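Local atomic coordinates of extracellular serine protease (Aeromonas sobria, PDB entry 3WQB), a protein that cleaves peptide bonds after paired basic residues, Lys-Lys or Lys-Arg, as a calcium-binding serine endopeptidase and a probable virulence factor acting on host plasma proteins. Residues I213-G217 with D247-S251; Q437-I443 with S587-L593; G13-G17 with N58-A62. The protein carries 1 engineered substitution. All blocks are in the same frame, centred on the assembly; numbering follows the deposited sequence.

Contact 1: residues I213-G217 with D247-S251; sequences IKAAG and DPSNS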
loop_
_atom_site.group_PDB
_atom_site.type_symbol
_atom_site.label_atom_id
_atom_site.label_comp_id
_atom_site.label_asym_id
_atom_site.label_seq_id
_atom_site.Cartn_x
_atom_site.Cartn_y
_atom_site.Cartn_z
ATOM N N ILE A 213 -6.221 5.045 -1.733
ATOM C CA ILE A 213 -4.899 5.389 -1.201
ATOM C C ILE A 213 -4.405 4.206 -0.387
ATOM O O ILE A 213 -5.186 3.598 0.361
ATOM C CB ILE A 213 -4.968 6.658 -0.309
ATOM C CG1 ILE A 213 -5.910 7.724 -0.918
ATOM C CG2 ILE A 213 -3.571 7.186 -0.012
ATOM C CD1 ILE A 213 -5.471 8.304 -2.259
ATOM N N LYS A 214 -3.123 3.872 -0.527
ATOM C CA LYS A 214 -2.626 2.591 -0.071
ATOM C C LYS A 214 -1.231 2.687 0.550
ATOM O O LYS A 214 -0.312 3.242 -0.056
ATOM C CB LYS A 214 -2.608 1.627 -1.263
ATOM C CG LYS A 214 -2.142 0.205 -0.967
ATOM C CD LYS A 214 -3.067 -0.508 0.022
ATOM C CE LYS A 214 -2.830 -2.002 0.014
ATOM N NZ LYS A 214 -1.472 -2.354 0.540
ATOM N N ALA A 215 -1.076 2.147 1.761
ATOM C CA ALA A 215 0.221 2.124 2.440
ATOM C C ALA A 215 1.213 1.228 1.705
ATOM O O ALA A 215 0.877 0.099 1.330
ATOM C CB ALA A 215 0.041 1.640 3.860
ATOM N N ALA A 216 2.437 1.720 1.508
ATOM C CA ALA A 216 3.471 0.907 0.865
ATOM C C ALA A 216 3.960 -0.262 1.706
ATOM O O ALA A 216 4.480 -1.231 1.164
ATOM C CB ALA A 216 4.646 1.768 0.490
ATOM N N GLY A 217 3.808 -0.159 3.026
ATOM C CA GLY A 217 4.461 -1.088 3.959
ATOM C C GLY A 217 5.585 -0.432 4.740
ATOM O O GLY A 217 6.113 0.615 4.335
ATOM N N ASP A 247 3.630 -6.950 -2.470
ATOM C CA ASP A 247 2.218 -7.148 -2.151
ATOM C C ASP A 247 1.430 -6.950 -3.444
ATOM O O ASP A 247 1.453 -5.853 -4.006
ATOM C CB ASP A 247 1.784 -6.152 -1.068
ATOM C CG ASP A 247 0.281 -6.178 -0.788
ATOM O OD1 ASP A 247 -0.495 -6.832 -1.529
ATOM O OD2 ASP A 247 -0.117 -5.520 0.198
ATOM N N PRO A 248 0.777 -8.019 -3.946
ATOM C CA PRO A 248 0.090 -7.928 -5.246
ATOM C C PRO A 248 -0.888 -6.748 -5.402
ATOM O O PRO A 248 -1.016 -6.193 -6.494
ATOM C CB PRO A 248 -0.643 -9.275 -5.360
ATOM C CG PRO A 248 -0.722 -9.798 -3.967
ATOM C CD PRO A 248 0.527 -9.321 -3.290
ATOM N N SER A 249 -1.548 -6.346 -4.322
ATOM C CA SER A 249 -2.510 -5.248 -4.402
ATOM C C SER A 249 -1.849 -3.918 -4.750
ATOM O O SER A 249 -2.488 -3.020 -5.302
ATOM C CB SER A 249 -3.265 -5.108 -3.087
ATOM O OG SER A 249 -3.957 -6.304 -2.796
ATOM N N ASN A 250 -0.563 -3.794 -4.427
ATOM C CA ASN A 250 0.126 -2.525 -4.624
ATOM C C ASN A 250 0.477 -2.227 -6.071
ATOM O O ASN A 250 0.968 -1.145 -6.365
ATOM C CB ASN A 250 1.398 -2.460 -3.775
ATOM C CG ASN A 250 1.111 -2.383 -2.298
ATOM O OD1 ASN A 250 -0.031 -2.158 -1.873
ATOM N ND2 ASN A 250 2.158 -2.568 -1.490
ATOM N N SER A 251 0.239 -3.182 -6.971
ATOM C CA SER A 251 0.507 -2.974 -8.404
ATOM C C SER A 251 -0.769 -2.921 -9.244
ATOM O O SER A 251 -0.706 -3.054 -10.466
ATOM C CB SER A 251 1.472 -4.045 -8.939
ATOM O OG SER A 251 0.937 -5.341 -8.716
HETATM O O HOH W 1 -2.640 -5.094 0.604
HETATM O O HOH W 2 1.396 -2.694 1.373
#
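K214 reaches from the end of strand 211-215 into the short 3-10 turn 248-250 and brings its ammonium to the amide oxygen of N250. K214 NZ donates a hydrogen bond to N250 OD1, 2.8 Å away, in the carbonyl plane and on a lone pair. The lysine chain leaves the strand with CG trans to its own backbone N (chi1 -179°), then bends at chi2 and again at chi4, which wraps it around the amide oxygen; even K214 CG comes within 3.3 Å of N250 OD1. A weak, longer salt bridge joins K214 NZ to D247 OD2 at 3.5 Å, reinforced by water 1, which accepts from NZ and donates to OD2. The backbone O of Y178 takes a further bond from NZ, while OD2 also accepts from the backbone N of M180. D247 OD1 closes an Asx turn, accepting from S249 N at 3.0 Å from above the carboxylate plane. Water 2 links N250 ND2 to A215 O. A buried charge is thus matched by a carboxylate, an amide and a carbonyl. Such a polar cluster belongs to the parallel-sheet core of the subtilisin-like domain, where A215 lies close to H115 and the engineered A336 of the predicted charge relay system.

Contact 2: residues Q437-I443 with S587-L593; sequences QLPWQKI and SWSLRVL
R591 lies between W440 and Q437, and its path shows how one long side chain can join several parts of an interface. R591 CB sits over the face of the W440 six-membered ring, 3.6 Å from the centroid and 8° off the ring normal, a close CH-pi contact. CG, trans to the backbone N (chi1 -174°), runs past L438 O, and CD passes between that oxygen and W440 NE1. R591 NE then donates to L438 O at 2.9 Å, the acceptor lying near the guanidinium plane. At the tip, R591 NH1 stands 3.6 Å from W440 NE1, with the ring and guanidinium planes 37° apart, while NH2 packs against Q437 CB on the opposite face. The bond from NE falls where the ladder is interrupted: between Q437 and Q441 the register slips by one residue, and water 3 bridges P439 O, L590 O and V592 N. On either side of this break, strand 436-444 pairs antiparallel with strand 583-595 in a sheet of the P-domain, the jelly-roll-like beta domain that follows the catalytic domain in furin-like proteases. Q441 and L590 form one hydrogen-bonded pair, I443 and W588 another. Beside the latter pair, I443 CD1 rests over the five-membered ring of W588, 3.8 Å from its centroid, and the indole NE1 is held by S462 OG. K442 runs extended on the other face, its CG 3.4 Å from S589 OG.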
loop_
_atom_site.group_PDB
_atom_site.type_symbol
_atom_site.label_atom_id
_atom_site.label_comp_id
_atom_site.label_asym_id
_atom_site.label_seq_id
_atom_site.Cartn_x
_atom_site.Cartn_y
_atom_site.Cartn_z
ATOM N N GLN A 437 -6.431 1.533 -21.426
ATOM C CA GLN A 437 -5.710 0.380 -20.904
ATOM C C GLN A 437 -5.423 -0.541 -22.082
ATOM O O GLN A 437 -6.328 -1.232 -22.586
ATOM C CB GLN A 437 -6.558 -0.330 -19.851
ATOM C CG GLN A 437 -6.929 0.565 -18.687
ATOM C CD GLN A 437 -7.857 -0.110 -17.717
ATOM O OE1 GLN A 437 -7.477 -1.079 -17.066
ATOM N NE2 GLN A 437 -9.080 0.395 -17.611
ATOM N N LEU A 438 -4.175 -0.535 -22.541
ATOM C CA LEU A 438 -3.825 -1.340 -23.700
ATOM C C LEU A 438 -3.950 -2.817 -23.355
ATOM O O LEU A 438 -3.734 -3.210 -22.210
ATOM C CB LEU A 438 -2.411 -1.023 -24.205
ATOM C CG LEU A 438 -2.164 0.359 -24.810
ATOM C CD1 LEU A 438 -0.734 0.468 -25.301
ATOM C CD2 LEU A 438 -3.128 0.651 -25.957
ATOM N N PRO A 439 -4.312 -3.649 -24.345
ATOM C CA PRO A 439 -4.354 -5.080 -24.078
ATOM C C PRO A 439 -2.996 -5.586 -23.584
ATOM O O PRO A 439 -1.953 -5.104 -24.036
ATOM C CB PRO A 439 -4.678 -5.683 -25.450
ATOM C CG PRO A 439 -5.352 -4.587 -26.198
ATOM C CD PRO A 439 -4.712 -3.321 -25.725
ATOM N N TRP A 440 -3.025 -6.527 -22.648
ATOM C CA TRP A 440 -1.814 -7.221 -22.220
ATOM C C TRP A 440 -1.133 -7.823 -23.447
ATOM O O TRP A 440 -1.804 -8.391 -24.327
ATOM C CB TRP A 440 -2.152 -8.346 -21.244
ATOM C CG TRP A 440 -2.482 -7.925 -19.846
ATOM C CD1 TRP A 440 -3.725 -7.806 -19.301
ATOM C CD2 TRP A 440 -1.552 -7.605 -18.798
ATOM N NE1 TRP A 440 -3.634 -7.417 -17.990
ATOM C CE2 TRP A 440 -2.310 -7.296 -17.650
ATOM C CE3 TRP A 440 -0.155 -7.537 -18.726
ATOM C CZ2 TRP A 440 -1.718 -6.920 -16.439
ATOM C CZ3 TRP A 440 0.436 -7.178 -17.520
ATOM C CH2 TRP A 440 -0.345 -6.872 -16.393
ATOM N N GLN A 441 0.183 -7.649 -23.523
ATOM C CA GLN A 441 1.004 -8.299 -24.529
ATOM C C GLN A 441 1.880 -9.311 -23.821
ATOM O O GLN A 441 2.707 -8.939 -22.976
ATOM C CB GLN A 441 1.876 -7.292 -25.278
ATOM C CG GLN A 441 1.092 -6.423 -26.209
ATOM C CD GLN A 441 1.941 -5.648 -27.199
ATOM O OE1 GLN A 441 3.166 -5.842 -27.334
ATOM N NE2 GLN A 441 1.288 -4.758 -27.910
ATOM N N LYS A 442 1.682 -10.584 -24.158
ATOM C CA LYS A 442 2.421 -11.682 -23.534
ATOM C C LYS A 442 3.572 -12.130 -24.420
ATOM O O LYS A 442 3.416 -12.304 -25.633
ATOM C CB LYS A 442 1.492 -12.864 -23.216
ATOM C CG LYS A 442 2.173 -13.986 -22.425
ATOM C CD LYS A 442 1.170 -14.924 -21.777
ATOM C CE LYS A 442 1.875 -15.915 -20.861
ATOM N NZ LYS A 442 0.917 -16.647 -19.980
ATOM N N ILE A 443 4.726 -12.327 -23.795
ATOM C CA ILE A 443 5.920 -12.784 -24.482
ATOM C C ILE A 443 6.376 -14.075 -23.816
ATOM O O ILE A 443 6.872 -14.056 -22.690
ATOM C CB ILE A 443 7.061 -11.724 -24.431
ATOM C CG1 ILE A 443 6.578 -10.352 -24.928
ATOM C CG2 ILE A 443 8.269 -12.195 -25.234
ATOM C CD1 ILE A 443 6.024 -9.447 -23.840
ATOM N N SER A 587 8.060 -16.382 -19.130
ATOM C CA SER A 587 7.238 -15.450 -19.879
ATOM C C SER A 587 7.166 -14.150 -19.121
ATOM O O SER A 587 7.419 -14.109 -17.922
ATOM C CB SER A 587 5.817 -15.990 -20.052
ATOM O OG SER A 587 5.128 -16.033 -18.820
ATOM N N TRP A 588 6.807 -13.089 -19.828
ATOM C CA TRP A 588 6.376 -11.875 -19.169
ATOM C C TRP A 588 5.287 -11.235 -19.997
ATOM O O TRP A 588 5.143 -11.548 -21.185
ATOM C CB TRP A 588 7.538 -10.911 -18.914
ATOM C CG TRP A 588 8.138 -10.267 -20.126
ATOM C CD1 TRP A 588 8.822 -10.884 -21.134
ATOM C CD2 TRP A 588 8.130 -8.869 -20.439
ATOM N NE1 TRP A 588 9.233 -9.961 -22.055
ATOM C CE2 TRP A 588 8.824 -8.714 -21.655
ATOM C CE3 TRP A 588 7.584 -7.736 -19.818
ATOM C CZ2 TRP A 588 9.012 -7.466 -22.253
ATOM C CZ3 TRP A 588 7.776 -6.495 -20.408
ATOM C CH2 TRP A 588 8.487 -6.370 -21.613
ATOM N N SER A 589 4.519 -10.354 -19.366
ATOM C CA SER A 589 3.464 -9.625 -20.043
ATOM C C SER A 589 3.554 -8.154 -19.673
ATOM O O SER A 589 3.939 -7.811 -18.557
ATOM C CB SER A 589 2.090 -10.179 -19.667
ATOM O OG SER A 589 1.962 -11.528 -20.058
ATOM N N LEU A 590 3.187 -7.302 -20.621
ATOM C CA LEU A 590 3.247 -5.856 -20.452
ATOM C C LEU A 590 1.890 -5.227 -20.701
ATOM O O LEU A 590 1.247 -5.508 -21.719
ATOM C CB LEU A 590 4.278 -5.251 -21.424
ATOM C CG LEU A 590 4.426 -3.730 -21.448
ATOM C CD1 LEU A 590 4.931 -3.189 -20.105
ATOM C CD2 LEU A 590 5.363 -3.313 -22.567
ATOM N N ARG A 591 1.466 -4.378 -19.768
ATOM C CA ARG A 591 0.277 -3.569 -19.957
ATOM C C ARG A 591 0.607 -2.101 -19.776
ATOM O O ARG A 591 1.101 -1.682 -18.723
ATOM C CB ARG A 591 -0.861 -3.974 -19.015
ATOM C CG ARG A 591 -2.138 -3.224 -19.337
ATOM C CD ARG A 591 -3.320 -3.799 -18.628
ATOM N NE ARG A 591 -4.474 -3.768 -19.513
ATOM C CZ ARG A 591 -5.687 -4.197 -19.190
ATOM N NH1 ARG A 591 -5.919 -4.687 -17.980
ATOM N NH2 ARG A 591 -6.668 -4.129 -20.087
ATOM N N VAL A 592 0.348 -1.317 -20.815
ATOM C CA VAL A 592 0.509 0.127 -20.724
ATOM C C VAL A 592 -0.844 0.789 -20.412
ATOM O O VAL A 592 -1.842 0.533 -21.091
ATOM C CB VAL A 592 1.114 0.698 -22.022
ATOM C CG1 VAL A 592 1.322 2.191 -21.893
ATOM C CG2 VAL A 592 2.447 0.032 -22.335
ATOM N N LEU A 593 -0.864 1.625 -19.371
ATOM C CA LEU A 593 -2.039 2.414 -18.994
ATOM C C LEU A 593 -1.710 3.878 -19.250
ATOM O O LEU A 593 -0.694 4.380 -18.777
ATOM C CB LEU A 593 -2.370 2.198 -17.513
ATOM C CG LEU A 593 -2.692 0.764 -17.100
ATOM C CD1 LEU A 593 -1.454 0.022 -16.653
ATOM C CD2 LEU A 593 -3.716 0.808 -15.978
HETATM O O HOH W 3 0.149 -3.198 -23.219
#

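Contact 3: residues G13-G17 with N58-A62; sequences GMDIG and NLWWA
The irregular segment 13-17 passes the start of helix 60-64 with I16 and W61 nearest, their CA atoms 6.6 Å apart. An Asx turn shapes it: D15 OD1 accepts from G17 N at 2.8 Å, and the carbonyls of I16 and G17 are both used by side chains of segment 58-62. N58 ND2 donates to I16 O at 3.0 Å, in the carbonyl plane; the same nitrogen also bonds D418 OD1, and I16 O receives a second bond from N420 ND2, which ties in helix 419-426. The indole of W60 meets the loop with its edge. W60 NE1 donates to G17 O, 3.1 Å away and near the ring plane, though it approaches that carbonyl from above its plane. Farther along the same edge lie D15 O and the sulfur of M14, a Met-aromatic contact. W61, with CG trans to its backbone N (chi1 -177°), offers the loop a face. Over that face sits I16 CG2, 4.1 Å from the centroid of the W61 five-membered ring and 18° off its normal. M14, bent at chi2 and chi3, touches both indoles: SD approaches W60 CH2, and M14 CG lies 4.1 Å from W61 CD1.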
loop_
_atom_site.group_PDB
_atom_site.type_symbol
_atom_site.label_atom_id
_atom_site.label_comp_id
_atom_site.label_asym_id
_atom_site.label_seq_id
_atom_site.Cartn_x
_atom_site.Cartn_y
_atom_site.Cartn_z
ATOM N N GLY A 13 1.595 38.356 -5.773
ATOM C CA GLY A 13 2.955 38.066 -5.319
ATOM C C GLY A 13 3.069 37.150 -4.110
ATOM O O GLY A 13 4.139 37.039 -3.517
ATOM N N MET A 14 1.967 36.508 -3.731
ATOM C CA MET A 14 1.962 35.562 -2.614
ATOM C C MET A 14 2.983 34.444 -2.817
ATOM O O MET A 14 3.011 33.797 -3.865
ATOM C CB MET A 14 0.557 34.974 -2.445
ATOM C CG MET A 14 0.412 33.916 -1.335
ATOM S SD MET A 14 0.806 34.479 0.339
ATOM C CE MET A 14 -0.396 35.788 0.562
ATOM N N ASP A 15 3.816 34.233 -1.799
ATOM C CA ASP A 15 4.748 33.106 -1.739
ATOM C C ASP A 15 3.988 31.959 -1.085
ATOM O O ASP A 15 3.626 32.030 0.082
ATOM C CB ASP A 15 5.979 33.502 -0.910
ATOM C CG ASP A 15 7.007 32.389 -0.753
ATOM O OD1 ASP A 15 6.768 31.227 -1.157
ATOM O OD2 ASP A 15 8.083 32.693 -0.193
ATOM N N ILE A 16 3.736 30.902 -1.851
ATOM C CA ILE A 16 2.990 29.736 -1.350
ATOM C C ILE A 16 3.917 28.613 -0.880
ATOM O O ILE A 16 3.453 27.507 -0.555
ATOM C CB ILE A 16 1.995 29.185 -2.408
ATOM C CG1 ILE A 16 2.737 28.735 -3.675
ATOM C CG2 ILE A 16 0.899 30.226 -2.716
ATOM C CD1 ILE A 16 1.994 27.704 -4.511
ATOM N N GLY A 17 5.210 28.914 -0.820
ATOM C CA GLY A 17 6.230 27.921 -0.509
ATOM C C GLY A 17 6.388 27.529 0.944
ATOM O O GLY A 17 5.718 28.062 1.839
ATOM N N ASN A 58 2.833 21.062 3.174
ATOM C CA ASN A 58 2.711 22.416 2.611
ATOM C C ASN A 58 1.276 22.748 2.254
ATOM O O ASN A 58 0.937 22.999 1.093
ATOM C CB ASN A 58 3.667 22.676 1.430
ATOM C CG ASN A 58 3.922 24.166 1.219
ATOM O OD1 ASN A 58 4.070 24.923 2.178
ATOM N ND2 ASN A 58 3.955 24.588 -0.031
ATOM N N LEU A 59 0.422 22.729 3.276
ATOM C CA LEU A 59 -1.017 22.907 3.092
ATOM C C LEU A 59 -1.524 24.193 3.738
ATOM O O LEU A 59 -2.732 24.447 3.750
ATOM C CB LEU A 59 -1.794 21.703 3.641
ATOM C CG LEU A 59 -1.521 21.249 5.078
ATOM C CD1 LEU A 59 -1.902 22.292 6.116
ATOM C CD2 LEU A 59 -2.261 19.946 5.335
ATOM N N TRP A 60 -0.610 25.020 4.243
ATOM C CA TRP A 60 -1.019 26.218 4.984
ATOM C C TRP A 60 -1.907 27.180 4.172
ATOM O O TRP A 60 -2.801 27.811 4.726
ATOM C CB TRP A 60 0.201 26.932 5.561
ATOM C CG TRP A 60 1.161 27.463 4.542
ATOM C CD1 TRP A 60 2.292 26.853 4.080
ATOM C CD2 TRP A 60 1.081 28.728 3.870
ATOM N NE1 TRP A 60 2.921 27.657 3.157
ATOM C CE2 TRP A 60 2.197 28.812 3.008
ATOM C CE3 TRP A 60 0.166 29.793 3.905
ATOM C CZ2 TRP A 60 2.432 29.926 2.197
ATOM C CZ3 TRP A 60 0.398 30.900 3.089
ATOM C CH2 TRP A 60 1.518 30.953 2.245
ATOM N N TRP A 61 -1.661 27.289 2.869
ATOM C CA TRP A 61 -2.424 28.197 2.028
ATOM C C TRP A 61 -3.817 27.649 1.776
ATOM O O TRP A 61 -4.776 28.411 1.728
ATOM C CB TRP A 61 -1.663 28.497 0.737
ATOM C CG TRP A 61 -2.314 29.484 -0.191
ATOM C CD1 TRP A 61 -2.081 30.834 -0.261
ATOM C CD2 TRP A 61 -3.271 29.188 -1.217
ATOM N NE1 TRP A 61 -2.846 31.391 -1.263
ATOM C CE2 TRP A 61 -3.579 30.405 -1.868
ATOM C CE3 TRP A 61 -3.904 28.011 -1.646
ATOM C CZ2 TRP A 61 -4.502 30.480 -2.920
ATOM C CZ3 TRP A 61 -4.813 28.083 -2.697
ATOM C CH2 TRP A 61 -5.099 29.309 -3.326
ATOM N N ALA A 62 -3.948 26.328 1.639
ATOM C CA ALA A 62 -5.278 25.723 1.629
ATOM C C ALA A 62 -6.052 26.101 2.899
ATOM O O ALA A 62 -7.182 26.586 2.830
ATOM C CB ALA A 62 -5.194 24.220 1.471
#

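From the N terminus, contact 3 comes first: 13-17 lies against the start of helix 60-64, closing a loop of 40 residues with no helix or strand in it. Contact 1 follows, spanning 29 residues between the end of strand 211-215 and the turn before strand 255-261, its neighbour in the parallel sheet. Contact 2 closes the longest loop, 143 residues rich in strand, and brings the first strand of the P-domain against its last. The three are in series, neither nested nor crossed. Contacts 1 and 2 have nearest atoms about 7 Å apart without touching; R532 and Q476, on P-domain strands 527-535 and 471-482, bond to the 247-251 turn and so join the two domains. Contact 3 lies about 42 Å from contact 2, centre to centre.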